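Local coordinates for protein mannitol dehydrogenase (Pseudomonas fluorescens, PDB 1LJ8) that binds NAD and probably catalyses the NAD-dependent interconversion of mannitol and fructose, as a long-chain mannitol 2-dehydrogenase, at residues D268-V271 with N272-A276; P275-K279 with V280-F284; D286-T289 with P290-E293; E292-K295 with I296-N300; S379-F382 with P383-V387. One frame throughout, in Å; residues are numbered along the deposited sequence.

From the N terminus, contact 1 turns the chain back on itself in the loop that leaves strand 263-266. Contact 2 begins where contact 1 ends, shares P275 and A276 with it, and closes the same loop by bringing the chain into strand 283-284, so that F284 packs on D268 and R274. Contact 3 follows a residue later and starts helix 289-313; contact 4 overlaps it at E292 and E293 and carries that helix inward to the NAD site. Contact 5 comes much later, at the end of helix 378-385, and meets contact 4 where F385 packs on I296 and N300. The series thus runs from a surface loop beside the small three-stranded sheet to the cofactor site.

Contact 1: D268-V271 with N272-A276; sequences DKFV and NGRPA
The chain turns back between D268-V271 and N272-A276, the end-to-end directions of 268-271 and 272-274 lying 145° apart and the CA atoms of F270 and G273 5.6 Å from each other. A water bridges the bend, donating to F270 O and accepting from G273 N at 2.8 Å. Across the turn, R274 grips D268 side-on in a salt bridge: its NE meets D268 OD1 at 2.8 Å and its NH2 meets D268 OD2 at 2.9 Å. Both hydrogen bonds are nearly straight and lie in the guanidinium plane, yet they reach the carboxylate from above, the two planes being 49° apart. R274 NH1 also holds P275 O at 3.0 Å and forms a salt bridge with E278, so bonds on all three nitrogens fix the group's rotation. The R274 chain crosses the F270 side chain at about a right angle. With CG placed between its backbone N and carbonyl carbon (chi1 58°), R274 sets CB and CD over one face of that ring, CD 4.0 Å from the F270 centroid in a CH-pi contact. At the protein surface, this loop joins strands 263-266 and 283-284; F270 rests on strands 126-129 and 185-188, while D268 and R274 touch F284.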
# COMPACT_ATOMS: atom_id res chain seq x y z
N ASP A 268 16.96 5.79 9.61
CA ASP A 268 18.19 5.89 8.82
C ASP A 268 19.07 4.67 8.98
O ASP A 268 20.15 4.73 9.61
CB ASP A 268 18.95 7.16 9.21
CG ASP A 268 19.89 7.65 8.12
OD1 ASP A 268 20.10 6.96 7.10
OD2 ASP A 268 20.45 8.75 8.30
N LYS A 269 18.64 3.57 8.36
CA LYS A 269 19.33 2.28 8.45
C LYS A 269 19.61 1.76 7.05
O LYS A 269 18.86 0.93 6.54
CB LYS A 269 18.43 1.28 9.19
CG LYS A 269 18.13 1.63 10.63
CD LYS A 269 17.13 0.63 11.26
CE LYS A 269 16.76 1.06 12.67
NZ LYS A 269 15.69 0.13 13.21
N PHE A 270 20.69 2.26 6.44
CA PHE A 270 21.04 1.89 5.06
C PHE A 270 22.48 1.40 5.09
O PHE A 270 23.38 2.16 5.45
CB PHE A 270 20.89 3.11 4.14
CG PHE A 270 19.47 3.53 3.94
CD1 PHE A 270 18.76 4.19 4.95
CD2 PHE A 270 18.78 3.15 2.79
CE1 PHE A 270 17.39 4.45 4.83
CE2 PHE A 270 17.44 3.39 2.65
CZ PHE A 270 16.71 4.04 3.67
N VAL A 271 22.68 0.15 4.69
CA VAL A 271 24.01 -0.43 4.74
C VAL A 271 24.94 0.03 3.63
O VAL A 271 26.16 0.02 3.82
CB VAL A 271 23.95 -1.98 4.68
CG1 VAL A 271 23.34 -2.55 5.96
CG2 VAL A 271 23.09 -2.43 3.49
N ASN A 272 24.37 0.44 2.51
CA ASN A 272 25.16 0.79 1.33
C ASN A 272 24.78 2.17 0.76
O ASN A 272 24.75 2.36 -0.47
CB ASN A 272 24.95 -0.35 0.28
CG ASN A 272 26.05 -0.43 -0.78
OD1 ASN A 272 26.95 0.39 -0.83
ND2 ASN A 272 25.97 -1.46 -1.65
N GLY A 273 24.48 3.12 1.64
CA GLY A 273 24.16 4.47 1.21
C GLY A 273 22.72 4.74 0.81
O GLY A 273 21.90 3.82 0.74
N ARG A 274 22.40 6.01 0.56
CA ARG A 274 21.04 6.34 0.17
C ARG A 274 21.08 7.75 -0.35
O ARG A 274 22.06 8.48 -0.07
CB ARG A 274 20.11 6.31 1.40
CG ARG A 274 20.57 7.31 2.55
CD ARG A 274 19.40 7.59 3.54
NE ARG A 274 19.77 8.40 4.72
CZ ARG A 274 19.85 9.73 4.74
NH1 ARG A 274 19.60 10.45 3.62
NH2 ARG A 274 20.12 10.36 5.89
N PRO A 275 20.05 8.16 -1.10
CA PRO A 275 20.00 9.55 -1.61
C PRO A 275 19.82 10.47 -0.37
O PRO A 275 19.23 10.05 0.65
CB PRO A 275 18.71 9.60 -2.46
CG PRO A 275 18.43 8.09 -2.81
CD PRO A 275 18.92 7.34 -1.56
N ALA A 276 20.26 11.72 -0.50
CA ALA A 276 20.09 12.73 0.56
C ALA A 276 18.63 13.26 0.55
O ALA A 276 18.37 14.47 0.38
CB ALA A 276 21.09 13.89 0.31
O HOH W 1 25.19 3.52 4.36

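Contact 2: P275-K279 with V280-F284; sequences PAWEK and VGVQF
W277 and V282 make the apolar part of this turn, lying side by side and pointing the same way. V282 CG2 comes within 3.4 Å of W277 CB, placed there by a first torsion that sets CG2 anti to the V282 carbonyl carbon. At the second apolar meeting, E278 CB reaches the edge of the F284 ring, 4.0 Å from F284 CE1; the E278 chain bends at chi2 (-90°), and its carboxylate forms a salt bridge with R274. Backbone hydrogen bonds centre on W277 O, which accepts from V280 N at 2.9 Å and from V282 N at 3.3 Å. The two donors approach from opposite faces of the carbonyl plane, which pins this oxygen between them. G281 N adds a weak bond to E278 O. The remaining bridges are a CA-H...O contact, E278 CA to V282 O at 3.4 Å, and a water that donates to both E278 O and V282 O. Beyond the turn, W277 NE1 bonds T46, and the indole meets W264. The arrangement is a 3-10 turn, 277-279, closed by a Schellman motif with a weak inner bond and G281 at phi 102°, which feeds strand 283-284 at the edge of a small three-stranded mixed sheet.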
# COMPACT_ATOMS: atom_id res chain seq x y z
N PRO A 275 20.05 8.16 -1.10
CA PRO A 275 20.00 9.55 -1.61
C PRO A 275 19.82 10.47 -0.37
O PRO A 275 19.23 10.05 0.65
CB PRO A 275 18.71 9.60 -2.46
CG PRO A 275 18.43 8.09 -2.81
CD PRO A 275 18.92 7.34 -1.56
N ALA A 276 20.26 11.72 -0.50
CA ALA A 276 20.09 12.73 0.56
C ALA A 276 18.63 13.26 0.55
O ALA A 276 18.37 14.47 0.38
CB ALA A 276 21.09 13.89 0.31
N TRP A 277 17.67 12.37 0.73
CA TRP A 277 16.24 12.73 0.70
C TRP A 277 15.85 13.80 1.73
O TRP A 277 14.85 14.49 1.56
CB TRP A 277 15.38 11.47 0.93
CG TRP A 277 15.30 10.50 -0.25
CD1 TRP A 277 14.97 10.79 -1.56
CD2 TRP A 277 15.45 9.07 -0.18
NE1 TRP A 277 14.90 9.60 -2.30
CE2 TRP A 277 15.18 8.55 -1.47
CE3 TRP A 277 15.78 8.18 0.86
CZ2 TRP A 277 15.24 7.17 -1.76
CZ3 TRP A 277 15.84 6.81 0.57
CH2 TRP A 277 15.57 6.33 -0.73
N GLU A 278 16.64 13.94 2.79
CA GLU A 278 16.24 14.94 3.79
C GLU A 278 16.30 16.34 3.20
O GLU A 278 15.66 17.25 3.74
CB GLU A 278 17.11 14.88 5.08
CG GLU A 278 18.62 15.04 4.88
CD GLU A 278 19.33 13.69 4.64
OE1 GLU A 278 19.15 13.10 3.55
OE2 GLU A 278 20.05 13.20 5.58
N LYS A 279 17.08 16.54 2.13
CA LYS A 279 17.18 17.85 1.51
C LYS A 279 15.87 18.22 0.81
O LYS A 279 15.66 19.40 0.46
CB LYS A 279 18.35 17.89 0.52
CG LYS A 279 19.73 17.87 1.21
CD LYS A 279 20.92 17.82 0.27
CE LYS A 279 22.25 17.72 1.09
NZ LYS A 279 23.44 17.53 0.24
N VAL A 280 14.99 17.24 0.59
CA VAL A 280 13.71 17.55 -0.05
C VAL A 280 12.50 17.15 0.78
O VAL A 280 11.44 16.80 0.23
CB VAL A 280 13.58 16.94 -1.47
CG1 VAL A 280 14.55 17.72 -2.42
CG2 VAL A 280 13.90 15.42 -1.44
N GLY A 281 12.67 17.17 2.10
CA GLY A 281 11.54 16.94 2.97
C GLY A 281 11.30 15.59 3.66
O GLY A 281 10.37 15.48 4.45
N VAL A 282 12.08 14.57 3.32
CA VAL A 282 11.90 13.28 3.96
C VAL A 282 12.44 13.46 5.38
O VAL A 282 13.47 14.12 5.56
CB VAL A 282 12.69 12.19 3.21
CG1 VAL A 282 12.51 10.82 3.88
CG2 VAL A 282 12.18 12.15 1.76
N GLN A 283 11.76 12.86 6.35
CA GLN A 283 12.14 12.98 7.75
C GLN A 283 12.76 11.70 8.26
O GLN A 283 12.31 10.63 7.90
CB GLN A 283 10.89 13.31 8.56
CG GLN A 283 10.21 14.59 8.04
CD GLN A 283 8.82 14.74 8.59
OE1 GLN A 283 7.84 14.44 7.92
NE2 GLN A 283 8.72 15.17 9.84
N PHE A 284 13.79 11.80 9.09
CA PHE A 284 14.41 10.59 9.64
C PHE A 284 14.26 10.62 11.15
O PHE A 284 14.37 11.68 11.77
CB PHE A 284 15.89 10.52 9.28
CG PHE A 284 16.14 10.22 7.84
CD1 PHE A 284 16.13 11.25 6.89
CD2 PHE A 284 16.36 8.92 7.42
CE1 PHE A 284 16.34 10.96 5.54
CE2 PHE A 284 16.57 8.62 6.08
CZ PHE A 284 16.56 9.65 5.13
O HOH W 2 13.96 16.85 5.78

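Contact 3: D286-T289 with P290-E293; sequences DDVT and PYEE
D287 OD1 is gripped twice by T289, whose OG1 donates to it at 2.7 Å and whose backbone N does so at 3.0 Å, while D287 OD2 lies across the contact 3.6 Å from P290 CD. The hydroxyl uses the syn lone pair of OD1, whereas the amide arrives from 47° above the carboxylate plane, so the two donors take different directions. CG anti to the backbone N (chi1 169°) turns the D287 carboxylate toward T289 N and P290. T289 OG1 sits on the same ring carbon, at 3.3 Å from P290 CD. A proline in the first turn, where its N needs no helical acceptor, is readily accommodated. The first helical bonds start at once: E292 N meets V288 O at 3.1 Å and E293 N meets T289 O at 2.8 Å, both nearly along the C=O axis, with a weak bond from Y291 N to V288 O. Apolar contact is slight, V288 CG2 standing 4.2 Å from Y291 CD1, while both side chains also touch M228 of strand 227-230. The E293 stem passes T289 O, with E293 CG 3.2 Å from it, and its carboxylate continues to H194; the hydroxyl of Y291 bonds P347 O. The D287 carboxylate, negative at the start of the helix, would probably also be favoured by the helix dipole. This is an N-terminal helix cap, a side-chain acceptor on a first-turn amide with proline beside it, and it opens helix 289-313, which runs toward the NAD site.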
# COMPACT_ATOMS: atom_id res chain seq x y z
N ASP A 286 14.69 8.05 14.94
CA ASP A 286 15.27 6.82 15.46
C ASP A 286 14.33 5.61 15.43
O ASP A 286 14.72 4.52 15.00
CB ASP A 286 15.79 7.06 16.88
CG ASP A 286 16.94 8.07 16.90
OD1 ASP A 286 17.91 7.86 16.14
OD2 ASP A 286 16.88 9.04 17.67
N ASP A 287 13.10 5.81 15.88
CA ASP A 287 12.08 4.77 15.90
C ASP A 287 10.77 5.30 15.26
O ASP A 287 10.05 6.10 15.84
CB ASP A 287 11.84 4.31 17.34
CG ASP A 287 10.63 3.42 17.49
OD1 ASP A 287 10.21 2.79 16.48
OD2 ASP A 287 10.09 3.36 18.63
N VAL A 288 10.51 4.88 14.03
CA VAL A 288 9.34 5.37 13.35
C VAL A 288 8.08 4.56 13.68
O VAL A 288 6.98 4.96 13.31
CB VAL A 288 9.61 5.35 11.79
CG1 VAL A 288 9.47 3.97 11.28
CG2 VAL A 288 8.65 6.30 11.04
N THR A 289 8.20 3.44 14.41
CA THR A 289 7.03 2.60 14.61
C THR A 289 5.79 3.24 15.23
O THR A 289 4.70 2.97 14.78
CB THR A 289 7.39 1.22 15.29
OG1 THR A 289 7.94 1.42 16.59
CG2 THR A 289 8.45 0.48 14.43
N PRO A 290 5.93 4.12 16.24
CA PRO A 290 4.64 4.65 16.70
C PRO A 290 3.89 5.51 15.66
O PRO A 290 2.66 5.57 15.67
CB PRO A 290 5.00 5.43 17.97
CG PRO A 290 6.43 5.74 17.83
CD PRO A 290 7.04 4.55 17.11
N TYR A 291 4.64 6.16 14.77
CA TYR A 291 4.06 6.98 13.71
C TYR A 291 3.39 6.08 12.66
O TYR A 291 2.30 6.36 12.22
CB TYR A 291 5.14 7.82 13.04
CG TYR A 291 5.84 8.74 14.02
CD1 TYR A 291 7.19 8.58 14.31
CD2 TYR A 291 5.12 9.75 14.67
CE1 TYR A 291 7.83 9.43 15.24
CE2 TYR A 291 5.73 10.58 15.59
CZ TYR A 291 7.08 10.42 15.88
OH TYR A 291 7.66 11.25 16.83
N GLU A 292 4.06 5.00 12.27
CA GLU A 292 3.45 4.09 11.28
C GLU A 292 2.25 3.38 11.93
O GLU A 292 1.23 3.16 11.28
CB GLU A 292 4.48 3.06 10.75
CG GLU A 292 3.91 2.12 9.63
CD GLU A 292 3.38 2.84 8.34
OE1 GLU A 292 3.03 2.12 7.36
OE2 GLU A 292 3.31 4.09 8.28
N GLU A 293 2.35 3.02 13.21
CA GLU A 293 1.21 2.37 13.89
C GLU A 293 0.01 3.31 13.87
O GLU A 293 -1.14 2.88 13.64
CB GLU A 293 1.56 2.02 15.36
CG GLU A 293 2.46 0.81 15.47
CD GLU A 293 3.15 0.68 16.83
OE1 GLU A 293 2.76 1.42 17.77
OE2 GLU A 293 4.07 -0.17 16.95

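Contact 4: E292-K295 with I296-N300; sequences EEMK and IGLLN
E292 meets I296 one turn further on: E292 OE1 lies 3.6 Å from I296 CD1, and I296 N bonds E292 O at 2.9 Å. The glutamate bends at chi2 (59°), which lays its carboxylate across the isoleucine flank. E293 contributes its backbone, E293 O accepting from G297 N at 2.9 Å, while its carboxylate turns to H194. M294, a selenomethionine, sets CG anti to the backbone N and reaches L298 CD1 at 3.9 Å, and its carbonyl accepts from L298 N. These three bonds have the ordinary i to i+4 spacing of an alpha helix. At K295 the spacing changes. K295 O takes two donors, L299 N at 2.7 Å and N300 N at 3.3 Å; the latter lies in the carbonyl plane and spans five residues, which marks the wider pi-type turn at 296-300. The K295 side chain is bent at chi2 (-122°) and chi4 (-142°), both away from staggered values, and these bends bring NZ back to N300 OD1 at 2.8 Å, in the amide plane and on a lone pair. N191 OD1 accepts from the same NZ, so two amide oxygens, of N300 and N191, hold K295 NZ. The K295 side chain is about 4 Å from the bound NAD at their nearest, and N191 is itself an NAD-binding residue. The pi-type turn probably helps bring K295 and N300, five residues apart, together beside the cofactor pocket of this long-chain dehydrogenase.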
# COMPACT_ATOMS: atom_id res chain seq x y z
N GLU A 292 4.06 5.00 12.27
CA GLU A 292 3.45 4.09 11.28
C GLU A 292 2.25 3.38 11.93
O GLU A 292 1.23 3.16 11.28
CB GLU A 292 4.48 3.06 10.75
CG GLU A 292 3.91 2.12 9.63
CD GLU A 292 3.38 2.84 8.34
OE1 GLU A 292 3.03 2.12 7.36
OE2 GLU A 292 3.31 4.09 8.28
N GLU A 293 2.35 3.02 13.21
CA GLU A 293 1.21 2.37 13.89
C GLU A 293 0.01 3.31 13.87
O GLU A 293 -1.14 2.88 13.64
CB GLU A 293 1.56 2.02 15.36
CG GLU A 293 2.46 0.81 15.47
CD GLU A 293 3.15 0.68 16.83
OE1 GLU A 293 2.76 1.42 17.77
OE2 GLU A 293 4.07 -0.17 16.95
N MSE A 294 0.29 4.58 14.16
CA MSE A 294 -0.72 5.63 14.16
C MSE A 294 -1.42 5.81 12.81
O MSE A 294 -2.66 5.89 12.71
CB MSE A 294 -0.07 6.98 14.52
CG MSE A 294 -1.03 8.14 14.42
SE MSE A 294 -0.02 9.87 14.38
CE MSE A 294 0.62 9.83 12.55
N LYS A 295 -0.62 5.90 11.76
CA LYS A 295 -1.21 6.10 10.44
C LYS A 295 -2.00 4.89 9.99
O LYS A 295 -3.11 5.00 9.44
CB LYS A 295 -0.10 6.40 9.44
CG LYS A 295 -0.66 6.60 8.03
CD LYS A 295 -0.07 5.64 7.09
CE LYS A 295 -0.58 5.90 5.66
NZ LYS A 295 -0.79 4.57 4.97
N ILE A 296 -1.44 3.70 10.21
CA ILE A 296 -2.14 2.48 9.80
C ILE A 296 -3.46 2.34 10.60
O ILE A 296 -4.53 2.03 10.04
CB ILE A 296 -1.28 1.22 10.06
CG1 ILE A 296 -0.03 1.22 9.13
CG2 ILE A 296 -2.13 -0.04 9.81
CD1 ILE A 296 -0.37 1.03 7.67
N GLY A 297 -3.41 2.58 11.91
CA GLY A 297 -4.61 2.42 12.73
C GLY A 297 -5.73 3.39 12.43
O GLY A 297 -6.92 3.04 12.38
N LEU A 298 -5.35 4.64 12.25
CA LEU A 298 -6.29 5.71 12.00
C LEU A 298 -6.63 5.94 10.54
O LEU A 298 -7.81 6.02 10.20
CB LEU A 298 -5.76 7.04 12.61
CG LEU A 298 -5.65 7.03 14.16
CD1 LEU A 298 -4.95 8.37 14.61
CD2 LEU A 298 -7.07 6.89 14.78
N LEU A 299 -5.63 6.07 9.67
CA LEU A 299 -5.96 6.36 8.27
C LEU A 299 -6.44 5.10 7.57
O LEU A 299 -7.57 5.04 7.08
CB LEU A 299 -4.75 6.97 7.54
CG LEU A 299 -5.02 7.60 6.16
CD1 LEU A 299 -3.82 8.52 5.79
CD2 LEU A 299 -5.20 6.47 5.08
N ASN A 300 -5.60 4.06 7.56
CA ASN A 300 -6.05 2.85 6.85
C ASN A 300 -7.21 2.17 7.54
O ASN A 300 -8.08 1.62 6.89
CB ASN A 300 -4.85 1.91 6.66
CG ASN A 300 -3.75 2.59 5.82
OD1 ASN A 300 -2.76 3.09 6.36
ND2 ASN A 300 -3.93 2.61 4.51

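Contact 5: S379-F382 with P383-V387; sequences SSKF and PKFTV
K381 and F385 are brought together by matching first torsions, each with CG anti to its own carbonyl carbon (chi1 -69° and -56°), and their side chains run alongside each other. The lysine's aliphatic stem lies against the F385 ring: K381 CG is 3.6 Å from F385 CE1, and K381 CB makes an off-centre CH-pi contact, 4.2 Å from the ring centroid. F382 likewise runs beside T386, with F382 CD2 3.8 Å from T386 CB. The backbone bonds begin with F385 N to K381 O at 2.8 Å, while K384 N gives the same oxygen a weak one. F382 O is held by T386 N at 3.0 Å and V387 N at 2.9 Å, donors from opposite faces of its plane, where the helix ends. The helix kinks at P383, which has no N-H, and K384, whose N does not reach S380 O; P383 CG sits 3.4 Å from S380 O. That oxygen accepts from a water that in turn accepts from K384 NZ, which also forms a salt bridge with D140. K381 thus divides its roles, the stem on F385 and NZ at S376 O, and F385, backed by that stem, touches the NAD-binding residues E133 and N191.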
# COMPACT_ATOMS: atom_id res chain seq x y z
N SER A 379 -8.86 -9.26 2.10
CA SER A 379 -8.30 -10.47 2.74
C SER A 379 -6.88 -10.21 3.27
O SER A 379 -6.51 -10.75 4.32
CB SER A 379 -8.31 -11.67 1.78
OG SER A 379 -7.45 -11.45 0.67
N SER A 380 -6.11 -9.36 2.61
CA SER A 380 -4.77 -9.06 3.11
C SER A 380 -4.75 -7.82 4.02
O SER A 380 -3.87 -7.69 4.88
CB SER A 380 -3.76 -8.77 1.96
OG SER A 380 -3.74 -9.80 0.96
N LYS A 381 -5.70 -6.91 3.81
CA LYS A 381 -5.73 -5.66 4.57
C LYS A 381 -6.32 -5.78 5.97
O LYS A 381 -5.81 -5.13 6.89
CB LYS A 381 -6.50 -4.60 3.80
CG LYS A 381 -5.77 -4.15 2.55
CD LYS A 381 -6.64 -3.24 1.73
CE LYS A 381 -5.77 -2.64 0.56
NZ LYS A 381 -6.63 -1.83 -0.32
N PHE A 382 -7.36 -6.60 6.14
CA PHE A 382 -7.92 -6.73 7.47
C PHE A 382 -6.94 -7.01 8.61
O PHE A 382 -6.99 -6.32 9.62
CB PHE A 382 -9.07 -7.77 7.50
CG PHE A 382 -10.44 -7.14 7.28
CD1 PHE A 382 -11.05 -7.18 6.04
CD2 PHE A 382 -11.10 -6.47 8.32
CE1 PHE A 382 -12.27 -6.58 5.81
CE2 PHE A 382 -12.34 -5.85 8.11
CZ PHE A 382 -12.94 -5.90 6.84
N PRO A 383 -6.03 -8.02 8.47
CA PRO A 383 -5.08 -8.31 9.56
C PRO A 383 -4.08 -7.20 9.84
O PRO A 383 -3.47 -7.17 10.91
CB PRO A 383 -4.40 -9.64 9.12
CG PRO A 383 -4.51 -9.59 7.57
CD PRO A 383 -5.94 -9.02 7.39
N LYS A 384 -3.88 -6.29 8.87
CA LYS A 384 -2.97 -5.17 9.09
C LYS A 384 -3.67 -3.94 9.65
O LYS A 384 -3.14 -3.28 10.54
CB LYS A 384 -2.31 -4.73 7.78
CG LYS A 384 -1.02 -5.43 7.47
CD LYS A 384 -1.22 -6.90 7.23
CE LYS A 384 0.14 -7.57 6.94
NZ LYS A 384 0.02 -9.04 6.91
N PHE A 385 -4.85 -3.64 9.11
CA PHE A 385 -5.53 -2.38 9.42
C PHE A 385 -6.57 -2.37 10.51
O PHE A 385 -6.78 -1.31 11.13
CB PHE A 385 -6.30 -1.83 8.19
CG PHE A 385 -5.46 -1.63 6.93
CD1 PHE A 385 -6.11 -1.34 5.71
CD2 PHE A 385 -4.04 -1.69 6.95
CE1 PHE A 385 -5.35 -1.11 4.52
CE2 PHE A 385 -3.28 -1.46 5.76
CZ PHE A 385 -3.93 -1.17 4.55
N THR A 386 -7.22 -3.52 10.71
CA THR A 386 -8.40 -3.58 11.59
C THR A 386 -8.36 -4.63 12.69
O THR A 386 -8.75 -4.38 13.83
CB THR A 386 -9.61 -3.84 10.68
OG1 THR A 386 -9.63 -2.83 9.66
CG2 THR A 386 -10.94 -3.89 11.49
N VAL A 387 -7.88 -5.83 12.36
CA VAL A 387 -7.83 -6.85 13.37
C VAL A 387 -7.01 -6.48 14.62
O VAL A 387 -7.41 -6.84 15.72
CB VAL A 387 -7.37 -8.21 12.77
CG1 VAL A 387 -7.24 -9.27 13.86
CG2 VAL A 387 -8.40 -8.69 11.73
O HOH W 3 -1.85 -9.48 4.82